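Local coordinates for putative type III secretion protein YscO (Vibrio parahaemolyticus, PDB 4MH6) that is of unknown precise function but, as a YscO family member, probably serves the type III secretion system that exports bacterial proteins, at residues Y68-K82 against L96-L110. Numbering follows the deposited sequence.
Sequences YHVWRQEEEERRFAK and LRQEIALLREREAEL
Arg-72 reaches from helix 68-82 across to Glu-107 and grips its carboxylate. CB and CG pass beside Glu-107 OE2, and Arg-72 CG also lies 3.7 Å from the backbone O of Leu-103; CD lies against CG of Arg-104. Bends at chi2 (-85°) and chi3 (-61°) fold the chain back, setting the guanidinium side-on to the acid: Arg-72 NE bonds to Glu-107 OE2 at 2.9 Å and NH1 to OE1, both from above the carboxylate plane. Arg-72 NH2 makes a salt-bridging hydrogen bond of 2.9 Å to Glu-76 OE2 of its own helix. Arginine suits this place because it carries several N-H donors in one plane, enough to bind two carboxylates at once. Glu-107, its chain extended, offers two oxygens; OE1 also takes His-69 ND1 at 2.8 Å, from the opposite face to NH1. Arg-104 NH2 lies 2.7 Å from Glu-76 OE1 in a nearly straight bond. Nearer the hairpin turn, Ile-100 is long enough for CD1 to make a CH-pi contact over the Phe-80 ring face, and Arg-79 NE bonds to Glu-99 OE1. Bulky, largely apolar knobs fill the seam: Tyr-68 among Leu-103, Arg-106, Glu-107 and Leu-110, Leu-103 among Tyr-68, Arg-72, Glu-75 and Arg-79. Segments 68-82 and 96-110 run antiparallel at 170°, axes 9.8 Å apart, on helices 18-84 and 90-167, a helical hairpin consistent with the predicted coiled coil, close to its connecting loop.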
ATOM      1  N   TYR A  68     -26.971  14.213   2.188  1.00 36.08           N
ATOM      2  CA  TYR A  68     -27.670  14.675   1.012  1.00 34.62           C
ATOM      3  C   TYR A  68     -28.992  13.958   0.835  1.00 32.74           C
ATOM      4  O   TYR A  68     -30.017  14.572   0.551  1.00 33.59           O
ATOM      5  CB  TYR A  68     -26.805  14.468  -0.231  1.00 33.40           C
ATOM      6  CG  TYR A  68     -27.366  15.163  -1.435  1.00 33.17           C
ATOM      7  CD1 TYR A  68     -27.078  16.493  -1.668  1.00 33.16           C
ATOM      8  CD2 TYR A  68     -28.204  14.491  -2.340  1.00 33.44           C
ATOM      9  CE1 TYR A  68     -27.590  17.149  -2.767  1.00 35.98           C
ATOM     10  CE2 TYR A  68     -28.721  15.137  -3.459  1.00 33.41           C
ATOM     11  CZ  TYR A  68     -28.409  16.467  -3.662  1.00 36.26           C
ATOM     12  OH  TYR A  68     -28.894  17.152  -4.742  1.00 39.32           O
ATOM     13  N   HIS A  69     -28.947  12.651   1.006  1.00 31.66           N
ATOM     14  CA  HIS A  69     -30.111  11.801   0.841  1.00 32.57           C
ATOM     15  C   HIS A  69     -31.350  12.313   1.584  1.00 33.10           C
ATOM     16  O   HIS A  69     -32.474  12.286   1.053  1.00 32.00           O
ATOM     17  CB  HIS A  69     -29.757  10.399   1.320  1.00 34.01           C
ATOM     18  CG  HIS A  69     -30.891   9.445   1.233  1.00 37.91           C
ATOM     19  ND1 HIS A  69     -31.325   8.923   0.033  1.00 39.58           N
ATOM     20  CD2 HIS A  69     -31.695   8.925   2.189  1.00 39.20           C
ATOM     21  CE1 HIS A  69     -32.341   8.108   0.256  1.00 41.09           C
ATOM     22  NE2 HIS A  69     -32.588   8.094   1.555  1.00 42.06           N
ATOM     23  N   VAL A  70     -31.128  12.780   2.813  1.00 32.12           N
ATOM     24  CA  VAL A  70     -32.193  13.301   3.661  1.00 31.05           C
ATOM     25  C   VAL A  70     -32.793  14.571   3.056  1.00 29.57           C
ATOM     26  O   VAL A  70     -34.008  14.722   2.990  1.00 30.33           O
ATOM     27  CB  VAL A  70     -31.671  13.596   5.089  1.00 32.17           C
ATOM     28  CG1 VAL A  70     -32.792  14.107   5.966  1.00 34.13           C
ATOM     29  CG2 VAL A  70     -31.094  12.344   5.711  1.00 32.56           C
ATOM     30  N   TRP A  71     -31.943  15.494   2.634  1.00 28.56           N
ATOM     31  CA  TRP A  71     -32.439  16.711   2.021  1.00 28.95           C
ATOM     32  C   TRP A  71     -33.134  16.370   0.713  1.00 30.08           C
ATOM     33  O   TRP A  71     -34.219  16.882   0.437  1.00 30.96           O
ATOM     34  CB  TRP A  71     -31.322  17.719   1.741  1.00 27.82           C
ATOM     35  CG  TRP A  71     -30.828  18.395   2.931  1.00 28.95           C
ATOM     36  CD1 TRP A  71     -29.796  17.990   3.744  1.00 29.81           C
ATOM     37  CD2 TRP A  71     -31.319  19.625   3.493  1.00 30.09           C
ATOM     38  NE1 TRP A  71     -29.615  18.896   4.770  1.00 30.60           N
ATOM     39  CE2 TRP A  71     -30.528  19.908   4.641  1.00 30.81           C
ATOM     40  CE3 TRP A  71     -32.325  20.523   3.129  1.00 30.72           C
ATOM     41  CZ2 TRP A  71     -30.723  21.043   5.428  1.00 32.43           C
ATOM     42  CZ3 TRP A  71     -32.530  21.659   3.931  1.00 32.78           C
ATOM     43  CH2 TRP A  71     -31.733  21.899   5.071  1.00 33.74           C
ATOM     44  N   ARG A  72     -32.516  15.493  -0.072  1.00 30.30           N
ATOM     45  CA  ARG A  72     -33.052  15.135  -1.371  1.00 32.28           C
ATOM     46  C   ARG A  72     -34.483  14.622  -1.266  1.00 32.97           C
ATOM     47  O   ARG A  72     -35.346  15.048  -2.041  1.00 32.00           O
ATOM     48  CB  ARG A  72     -32.130  14.138  -2.055  1.00 33.69           C
ATOM     49  CG  ARG A  72     -32.392  13.935  -3.544  1.00 35.89           C
ATOM     50  CD  ARG A  72     -33.455  12.915  -3.826  1.00 38.05           C
ATOM     51  NE  ARG A  72     -33.046  11.631  -3.294  1.00 41.40           N
ATOM     52  CZ  ARG A  72     -33.789  10.540  -3.342  1.00 48.93           C
ATOM     53  NH1 ARG A  72     -33.328   9.406  -2.827  1.00 55.82           N
ATOM     54  NH2 ARG A  72     -34.993  10.582  -3.896  1.00 50.07           N
ATOM     55  N   GLN A  73     -34.741  13.738  -0.300  1.00 33.07           N
ATOM     56  CA  GLN A  73     -36.079  13.207  -0.118  1.00 34.45           C
ATOM     57  C   GLN A  73     -37.036  14.328   0.180  1.00 33.78           C
ATOM     58  O   GLN A  73     -38.091  14.425  -0.436  1.00 33.36           O
ATOM     59  CB  GLN A  73     -36.130  12.185   1.007  1.00 38.68           C
ATOM     60  CG  GLN A  73     -35.509  10.854   0.645  1.00 46.70           C
ATOM     61  CD  GLN A  73     -35.527   9.851   1.795  1.00 56.88           C
ATOM     62  OE1 GLN A  73     -35.845   8.679   1.601  1.00 64.95           O
ATOM     63  NE2 GLN A  73     -35.203  10.312   2.998  1.00 62.64           N
ATOM     64  N   GLU A  74     -36.661  15.182   1.129  1.00 32.57           N
ATOM     65  CA  GLU A  74     -37.510  16.293   1.503  1.00 33.40           C
ATOM     66  C   GLU A  74     -37.783  17.271   0.377  1.00 34.57           C
ATOM     67  O   GLU A  74     -38.928  17.717   0.179  1.00 35.41           O
ATOM     68  CB  GLU A  74     -36.904  17.049   2.663  1.00 33.44           C
ATOM     69  CG  GLU A  74     -37.166  16.387   3.978  1.00 35.17           C
ATOM     70  CD  GLU A  74     -36.573  17.149   5.141  1.00 37.54           C
ATOM     71  OE1 GLU A  74     -35.682  18.009   4.913  1.00 38.51           O
ATOM     72  OE2 GLU A  74     -36.989  16.870   6.285  1.00 39.51           O
ATOM     73  N   GLU A  75     -36.722  17.608  -0.339  1.00 34.26           N
ATOM     74  CA  GLU A  75     -36.784  18.560  -1.426  1.00 36.07           C
ATOM     75  C   GLU A  75     -37.624  18.040  -2.559  1.00 35.19           C
ATOM     76  O   GLU A  75     -38.297  18.783  -3.239  1.00 35.96           O
ATOM     77  CB  GLU A  75     -35.360  18.899  -1.878  1.00 36.01           C
ATOM     78  CG  GLU A  75     -34.581  19.655  -0.804  1.00 36.61           C
ATOM     79  CD  GLU A  75     -35.177  21.021  -0.512  1.00 38.08           C
ATOM     80  OE1 GLU A  75     -34.782  21.658   0.490  1.00 42.63           O
ATOM     81  OE2 GLU A  75     -36.043  21.461  -1.286  1.00 36.66           O
ATOM     82  N   GLU A  76     -37.586  16.744  -2.737  1.00 36.36           N
ATOM     83  CA  GLU A  76     -38.369  16.084  -3.761  1.00 38.75           C
ATOM     84  C   GLU A  76     -39.860  16.074  -3.367  1.00 40.98           C
ATOM     85  O   GLU A  76     -40.729  16.370  -4.192  1.00 42.40           O
ATOM     86  CB  GLU A  76     -37.790  14.693  -3.924  1.00 39.95           C
ATOM     87  CG  GLU A  76     -38.527  13.753  -4.813  1.00 43.67           C
ATOM     88  CD  GLU A  76     -37.708  12.508  -5.105  1.00 45.42           C
ATOM     89  OE1 GLU A  76     -38.301  11.402  -5.199  1.00 48.01           O
ATOM     90  OE2 GLU A  76     -36.464  12.639  -5.231  1.00 43.37           O
ATOM     91  N   GLU A  77     -40.154  15.778  -2.102  1.00 41.17           N
ATOM     92  CA  GLU A  77     -41.534  15.770  -1.628  1.00 44.84           C
ATOM     93  C   GLU A  77     -42.158  17.169  -1.636  1.00 44.05           C
ATOM     94  O   GLU A  77     -43.359  17.331  -1.860  1.00 42.96           O
ATOM     95  CB  GLU A  77     -41.608  15.166  -0.237  1.00 51.89           C
ATOM     96  CG  GLU A  77     -41.213  13.694  -0.218  1.00 61.00           C
ATOM     97  CD  GLU A  77     -41.210  13.089   1.171  1.00 69.55           C
ATOM     98  OE1 GLU A  77     -40.709  11.952   1.313  1.00 72.35           O
ATOM     99  OE2 GLU A  77     -41.700  13.751   2.120  1.00 83.68           O
ATOM    100  N   ARG A  78     -41.341  18.176  -1.362  1.00 41.54           N
ATOM    101  CA  ARG A  78     -41.793  19.559  -1.393  1.00 39.24           C
ATOM    102  C   ARG A  78     -42.257  19.930  -2.792  1.00 39.08           C
ATOM    103  O   ARG A  78     -43.270  20.598  -2.978  1.00 40.66           O
ATOM    104  CB  ARG A  78     -40.652  20.462  -0.949  1.00 38.42           C
ATOM    105  CG  ARG A  78     -40.461  20.436   0.559  1.00 39.29           C
ATOM    106  CD  ARG A  78     -39.108  20.956   0.981  1.00 38.72           C
ATOM    107  NE  ARG A  78     -38.788  22.245   0.376  1.00 38.01           N
ATOM    108  CZ  ARG A  78     -39.178  23.419   0.844  1.00 37.70           C
ATOM    109  NH1 ARG A  78     -39.936  23.502   1.927  1.00 39.40           N
ATOM    110  NH2 ARG A  78     -38.805  24.513   0.217  1.00 37.64           N
ATOM    111  N   ARG A  79     -41.522  19.459  -3.781  1.00 37.97           N
ATOM    112  CA  ARG A  79     -41.842  19.753  -5.157  1.00 38.84           C
ATOM    113  C   ARG A  79     -43.039  18.976  -5.669  1.00 40.92           C
ATOM    114  O   ARG A  79     -43.791  19.481  -6.497  1.00 41.96           O
ATOM    115  CB  ARG A  79     -40.603  19.567  -6.016  1.00 37.37           C
ATOM    116  CG  ARG A  79     -39.621  20.685  -5.756  1.00 36.87           C
ATOM    117  CD  ARG A  79     -38.287  20.412  -6.398  1.00 37.70           C
ATOM    118  NE  ARG A  79     -37.379  21.546  -6.213  1.00 38.36           N
ATOM    119  CZ  ARG A  79     -36.745  21.822  -5.077  1.00 37.51           C
ATOM    120  NH1 ARG A  79     -36.938  21.077  -3.985  1.00 37.14           N
ATOM    121  NH2 ARG A  79     -35.939  22.868  -5.022  1.00 37.80           N
ATOM    122  N   PHE A  80     -43.222  17.750  -5.203  1.00 41.96           N
ATOM    123  CA  PHE A  80     -44.397  17.022  -5.627  1.00 46.26           C
ATOM    124  C   PHE A  80     -45.648  17.661  -5.006  1.00 47.58           C
ATOM    125  O   PHE A  80     -46.702  17.716  -5.631  1.00 46.68           O
ATOM    126  CB  PHE A  80     -44.331  15.558  -5.223  1.00 49.81           C
ATOM    127  CG  PHE A  80     -43.351  14.743  -6.013  1.00 53.92           C
ATOM    128  CD1 PHE A  80     -43.468  14.643  -7.394  1.00 55.23           C
ATOM    129  CD2 PHE A  80     -42.379  13.976  -5.369  1.00 53.44           C
ATOM    130  CE1 PHE A  80     -42.589  13.862  -8.121  1.00 55.36           C
ATOM    131  CE2 PHE A  80     -41.509  13.187  -6.099  1.00 51.57           C
ATOM    132  CZ  PHE A  80     -41.611  13.132  -7.472  1.00 51.70           C
ATOM    133  N   ALA A  81     -45.507  18.126  -3.765  1.00 49.67           N
ATOM    134  CA  ALA A  81     -46.593  18.754  -3.014  1.00 51.86           C
ATOM    135  C   ALA A  81     -47.003  20.066  -3.668  1.00 55.93           C
ATOM    136  O   ALA A  81     -48.187  20.314  -3.885  1.00 61.09           O
ATOM    137  CB  ALA A  81     -46.169  18.988  -1.568  1.00 49.65           C
ATOM    138  N   LYS A  82     -46.026  20.905  -3.988  1.00 57.57           N
ATOM    139  CA  LYS A  82     -46.323  22.178  -4.638  1.00 60.57           C
ATOM    140  C   LYS A  82     -47.119  21.899  -5.902  1.00 62.19           C
ATOM    141  O   LYS A  82     -48.182  22.468  -6.110  1.00 63.69           O
ATOM    142  CB  LYS A  82     -45.033  22.932  -4.972  1.00 59.95           C
ATOM    143  CG  LYS A  82     -45.264  24.308  -5.560  1.00 63.72           C
ATOM    144  CD  LYS A  82     -43.956  25.052  -5.706  1.00 68.20           C
ATOM    145  CE  LYS A  82     -44.163  26.421  -6.330  1.00 75.38           C
ATOM    146  NZ  LYS A  82     -42.870  27.138  -6.529  1.00 78.73           N
ATOM    147  N   LEU A  96     -40.299  21.821 -12.206  1.00 43.08           N
ATOM    148  CA  LEU A  96     -40.227  21.126 -10.932  1.00 43.20           C
ATOM    149  C   LEU A  96     -39.699  19.702 -11.164  1.00 45.41           C
ATOM    150  O   LEU A  96     -38.886  19.212 -10.376  1.00 43.73           O
ATOM    151  CB  LEU A  96     -41.589  21.088 -10.236  1.00 42.45           C
ATOM    152  CG  LEU A  96     -42.122  22.443  -9.733  1.00 44.87           C
ATOM    153  CD1 LEU A  96     -43.570  22.346  -9.245  1.00 44.31           C
ATOM    154  CD2 LEU A  96     -41.219  23.016  -8.643  1.00 46.41           C
ATOM    155  N   ARG A  97     -40.156  19.044 -12.236  1.00 47.35           N
ATOM    156  CA  ARG A  97     -39.675  17.699 -12.537  1.00 49.36           C
ATOM    157  C   ARG A  97     -38.186  17.701 -12.900  1.00 48.48           C
ATOM    158  O   ARG A  97     -37.484  16.717 -12.655  1.00 47.48           O
ATOM    159  CB  ARG A  97     -40.455  17.041 -13.670  1.00 57.70           C
ATOM    160  CG  ARG A  97     -41.907  16.694 -13.386  1.00 61.68           C
ATOM    161  CD  ARG A  97     -42.362  15.698 -14.435  1.00 71.96           C
ATOM    162  NE  ARG A  97     -43.788  15.408 -14.388  1.00 80.85           N
ATOM    163  CZ  ARG A  97     -44.714  16.014 -15.136  1.00 89.37           C
ATOM    164  NH1 ARG A  97     -45.989  15.658 -15.021  1.00 92.74           N
ATOM    165  NH2 ARG A  97     -44.378  16.966 -16.008  1.00 92.20           N
ATOM    166  N   GLN A  98     -37.703  18.780 -13.504  1.00 47.88           N
ATOM    167  CA  GLN A  98     -36.290  18.828 -13.819  1.00 49.92           C
ATOM    168  C   GLN A  98     -35.483  19.074 -12.552  1.00 45.80           C
ATOM    169  O   GLN A  98     -34.369  18.570 -12.405  1.00 45.18           O
ATOM    170  CB  GLN A  98     -35.944  19.886 -14.866  1.00 56.07           C
ATOM    171  CG  GLN A  98     -34.454  19.829 -15.158  1.00 63.06           C
ATOM    172  CD  GLN A  98     -34.007  20.574 -16.384  1.00 74.43           C
ATOM    173  OE1 GLN A  98     -32.867  20.387 -16.832  1.00 85.11           O
ATOM    174  NE2 GLN A  98     -34.879  21.411 -16.949  1.00 77.14           N
ATOM    175  N   GLU A  99     -36.030  19.879 -11.650  1.00 43.99           N
ATOM    176  CA  GLU A  99     -35.338  20.157 -10.396  1.00 43.33           C
ATOM    177  C   GLU A  99     -35.146  18.864  -9.630  1.00 38.91           C
ATOM    178  O   GLU A  99     -34.089  18.642  -9.057  1.00 38.20           O
ATOM    179  CB  GLU A  99     -36.083  21.190  -9.562  1.00 44.94           C
ATOM    180  CG  GLU A  99     -35.907  22.594 -10.089  1.00 50.51           C
ATOM    181  CD  GLU A  99     -36.687  23.623  -9.299  1.00 55.93           C
ATOM    182  OE1 GLU A  99     -37.614  23.236  -8.558  1.00 57.19           O
ATOM    183  OE2 GLU A  99     -36.385  24.831  -9.431  1.00 65.04           O
ATOM    184  N   ILE A 100     -36.161  18.008  -9.672  1.00 35.85           N
ATOM    185  CA  ILE A 100     -36.118  16.715  -9.018  1.00 34.74           C
ATOM    186  C   ILE A 100     -35.025  15.858  -9.650  1.00 35.05           C
ATOM    187  O   ILE A 100     -34.210  15.238  -8.954  1.00 34.25           O
ATOM    188  CB  ILE A 100     -37.474  15.998  -9.118  1.00 34.58           C
ATOM    189  CG1 ILE A 100     -38.459  16.650  -8.164  1.00 34.53           C
ATOM    190  CG2 ILE A 100     -37.347  14.541  -8.710  1.00 36.73           C
ATOM    191  CD1 ILE A 100     -39.872  16.121  -8.273  1.00 36.39           C
ATOM    192  N   ALA A 101     -35.019  15.834 -10.970  1.00 35.96           N
ATOM    193  CA  ALA A 101     -34.036  15.077 -11.705  1.00 37.81           C
ATOM    194  C   ALA A 101     -32.643  15.519 -11.283  1.00 37.81           C
ATOM    195  O   ALA A 101     -31.802  14.688 -10.957  1.00 38.22           O
ATOM    196  CB  ALA A 101     -34.234  15.281 -13.203  1.00 41.03           C
ATOM    197  N   LEU A 102     -32.407  16.827 -11.257  1.00 38.29           N
ATOM    198  CA  LEU A 102     -31.089  17.341 -10.890  1.00 40.08           C
ATOM    199  C   LEU A 102     -30.697  16.958  -9.466  1.00 38.02           C
ATOM    200  O   LEU A 102     -29.539  16.647  -9.189  1.00 38.95           O
ATOM    201  CB  LEU A 102     -31.023  18.859 -11.108  1.00 43.23           C
ATOM    202  CG  LEU A 102     -31.018  19.266 -12.592  1.00 48.04           C
ATOM    203  CD1 LEU A 102     -31.321  20.742 -12.794  1.00 51.48           C
ATOM    204  CD2 LEU A 102     -29.699  18.892 -13.272  1.00 51.23           C
ATOM    205  N   LEU A 103     -31.672  16.991  -8.570  1.00 36.55           N
ATOM    206  CA  LEU A 103     -31.459  16.614  -7.184  1.00 35.57           C
ATOM    207  C   LEU A 103     -31.052  15.146  -7.107  1.00 34.69           C
ATOM    208  O   LEU A 103     -30.161  14.781  -6.351  1.00 35.39           O
ATOM    209  CB  LEU A 103     -32.743  16.838  -6.377  1.00 35.45           C
ATOM    210  CG  LEU A 103     -33.107  18.290  -6.069  1.00 36.88           C
ATOM    211  CD1 LEU A 103     -34.519  18.400  -5.527  1.00 37.58           C
ATOM    212  CD2 LEU A 103     -32.120  18.900  -5.094  1.00 39.59           C
ATOM    213  N   ARG A 104     -31.720  14.311  -7.887  1.00 34.10           N
ATOM    214  CA  ARG A 104     -31.417  12.894  -7.927  1.00 34.77           C
ATOM    215  C   ARG A 104     -30.086  12.579  -8.616  1.00 36.39           C
ATOM    216  O   ARG A 104     -29.404  11.621  -8.235  1.00 36.26           O
ATOM    217  CB  ARG A 104     -32.536  12.156  -8.630  1.00 35.68           C
ATOM    218  CG  ARG A 104     -33.805  12.110  -7.838  1.00 36.22           C
ATOM    219  CD  ARG A 104     -34.900  11.602  -8.714  1.00 39.51           C
ATOM    220  NE  ARG A 104     -36.150  11.416  -7.999  1.00 42.39           N
ATOM    221  CZ  ARG A 104     -37.284  11.032  -8.575  1.00 45.07           C
ATOM    222  NH1 ARG A 104     -37.324  10.819  -9.880  1.00 46.21           N
ATOM    223  NH2 ARG A 104     -38.384  10.874  -7.845  1.00 47.97           N
ATOM    224  N   GLU A 105     -29.737  13.346  -9.644  1.00 38.70           N
ATOM    225  CA  GLU A 105     -28.471  13.128 -10.336  1.00 42.68           C
ATOM    226  C   GLU A 105     -27.317  13.393  -9.395  1.00 41.50           C
ATOM    227  O   GLU A 105     -26.297  12.718  -9.439  1.00 42.28           O
ATOM    228  CB  GLU A 105     -28.304  14.054 -11.544  1.00 48.10           C
ATOM    229  CG  GLU A 105     -29.183  13.743 -12.742  1.00 53.30           C
ATOM    230  CD  GLU A 105     -28.893  14.651 -13.931  1.00 61.61           C
ATOM    231  OE1 GLU A 105     -27.868  15.377 -13.910  1.00 68.30           O
ATOM    232  OE2 GLU A 105     -29.682  14.639 -14.905  1.00 68.27           O
ATOM    233  N   ARG A 106     -27.480  14.412  -8.565  1.00 40.43           N
ATOM    234  CA  ARG A 106     -26.453  14.797  -7.625  1.00 40.12           C
ATOM    235  C   ARG A 106     -26.246  13.696  -6.606  1.00 37.67           C
ATOM    236  O   ARG A 106     -25.136  13.432  -6.192  1.00 38.05           O
ATOM    237  CB  ARG A 106     -26.851  16.107  -6.969  1.00 41.89           C
ATOM    238  CG  ARG A 106     -25.915  16.614  -5.908  1.00 44.96           C
ATOM    239  CD  ARG A 106     -24.480  16.673  -6.389  1.00 48.58           C
ATOM    240  NE  ARG A 106     -23.655  17.289  -5.361  1.00 53.72           N
ATOM    241  CZ  ARG A 106     -22.326  17.274  -5.339  1.00 58.80           C
ATOM    242  NH1 ARG A 106     -21.691  17.872  -4.333  1.00 63.54           N
ATOM    243  NH2 ARG A 106     -21.629  16.645  -6.292  1.00 57.94           N
ATOM    244  N   GLU A 107     -27.322  13.032  -6.220  1.00 36.41           N
ATOM    245  CA  GLU A 107     -27.210  11.949  -5.269  1.00 35.49           C
ATOM    246  C   GLU A 107     -26.545  10.792  -5.961  1.00 34.87           C
ATOM    247  O   GLU A 107     -25.719  10.118  -5.372  1.00 36.50           O
ATOM    248  CB  GLU A 107     -28.577  11.555  -4.690  1.00 36.48           C
ATOM    249  CG  GLU A 107     -28.506  10.367  -3.744  1.00 38.82           C
ATOM    250  CD  GLU A 107     -29.728  10.222  -2.867  1.00 43.16           C
ATOM    251  OE1 GLU A 107     -30.116   9.087  -2.529  1.00 47.18           O
ATOM    252  OE2 GLU A 107     -30.323  11.248  -2.509  1.00 46.81           O
ATOM    253  N   ALA A 108     -26.888  10.576  -7.223  1.00 35.21           N
ATOM    254  CA  ALA A 108     -26.293   9.488  -7.991  1.00 36.47           C
ATOM    255  C   ALA A 108     -24.788   9.691  -8.071  1.00 36.56           C
ATOM    256  O   ALA A 108     -24.036   8.746  -7.919  1.00 35.81           O
ATOM    257  CB  ALA A 108     -26.900   9.417  -9.380  1.00 38.49           C
ATOM    258  N   GLU A 109     -24.374  10.937  -8.301  1.00 38.50           N
ATOM    259  CA  GLU A 109     -22.953  11.307  -8.366  1.00 41.77           C
ATOM    260  C   GLU A 109     -22.259  11.018  -7.037  1.00 38.32           C
ATOM    261  O   GLU A 109     -21.143  10.497  -7.014  1.00 38.27           O
ATOM    262  CB  GLU A 109     -22.775  12.792  -8.723  1.00 46.60           C
ATOM    263  CG  GLU A 109     -23.107  13.148 -10.170  1.00 54.14           C
ATOM    264  CD  GLU A 109     -23.037  14.649 -10.438  1.00 63.07           C
ATOM    265  OE1 GLU A 109     -22.956  15.419  -9.451  1.00 69.12           O
ATOM    266  OE2 GLU A 109     -23.075  15.066 -11.628  1.00 71.05           O
ATOM    267  N   LEU A 110     -22.939  11.351  -5.942  1.00 35.16           N
ATOM    268  CA  LEU A 110     -22.407  11.135  -4.606  1.00 33.76           C
ATOM    269  C   LEU A 110     -22.286   9.635  -4.277  1.00 33.68           C
ATOM    270  O   LEU A 110     -21.296   9.219  -3.640  1.00 32.91           O
ATOM    271  CB  LEU A 110     -23.245  11.888  -3.557  1.00 33.69           C
ATOM    272  CG  LEU A 110     -23.257  13.430  -3.591  1.00 34.72           C
ATOM    273  CD1 LEU A 110     -24.239  14.014  -2.584  1.00 35.98           C
ATOM    274  CD2 LEU A 110     -21.880  14.007  -3.366  1.00 36.52           C
TER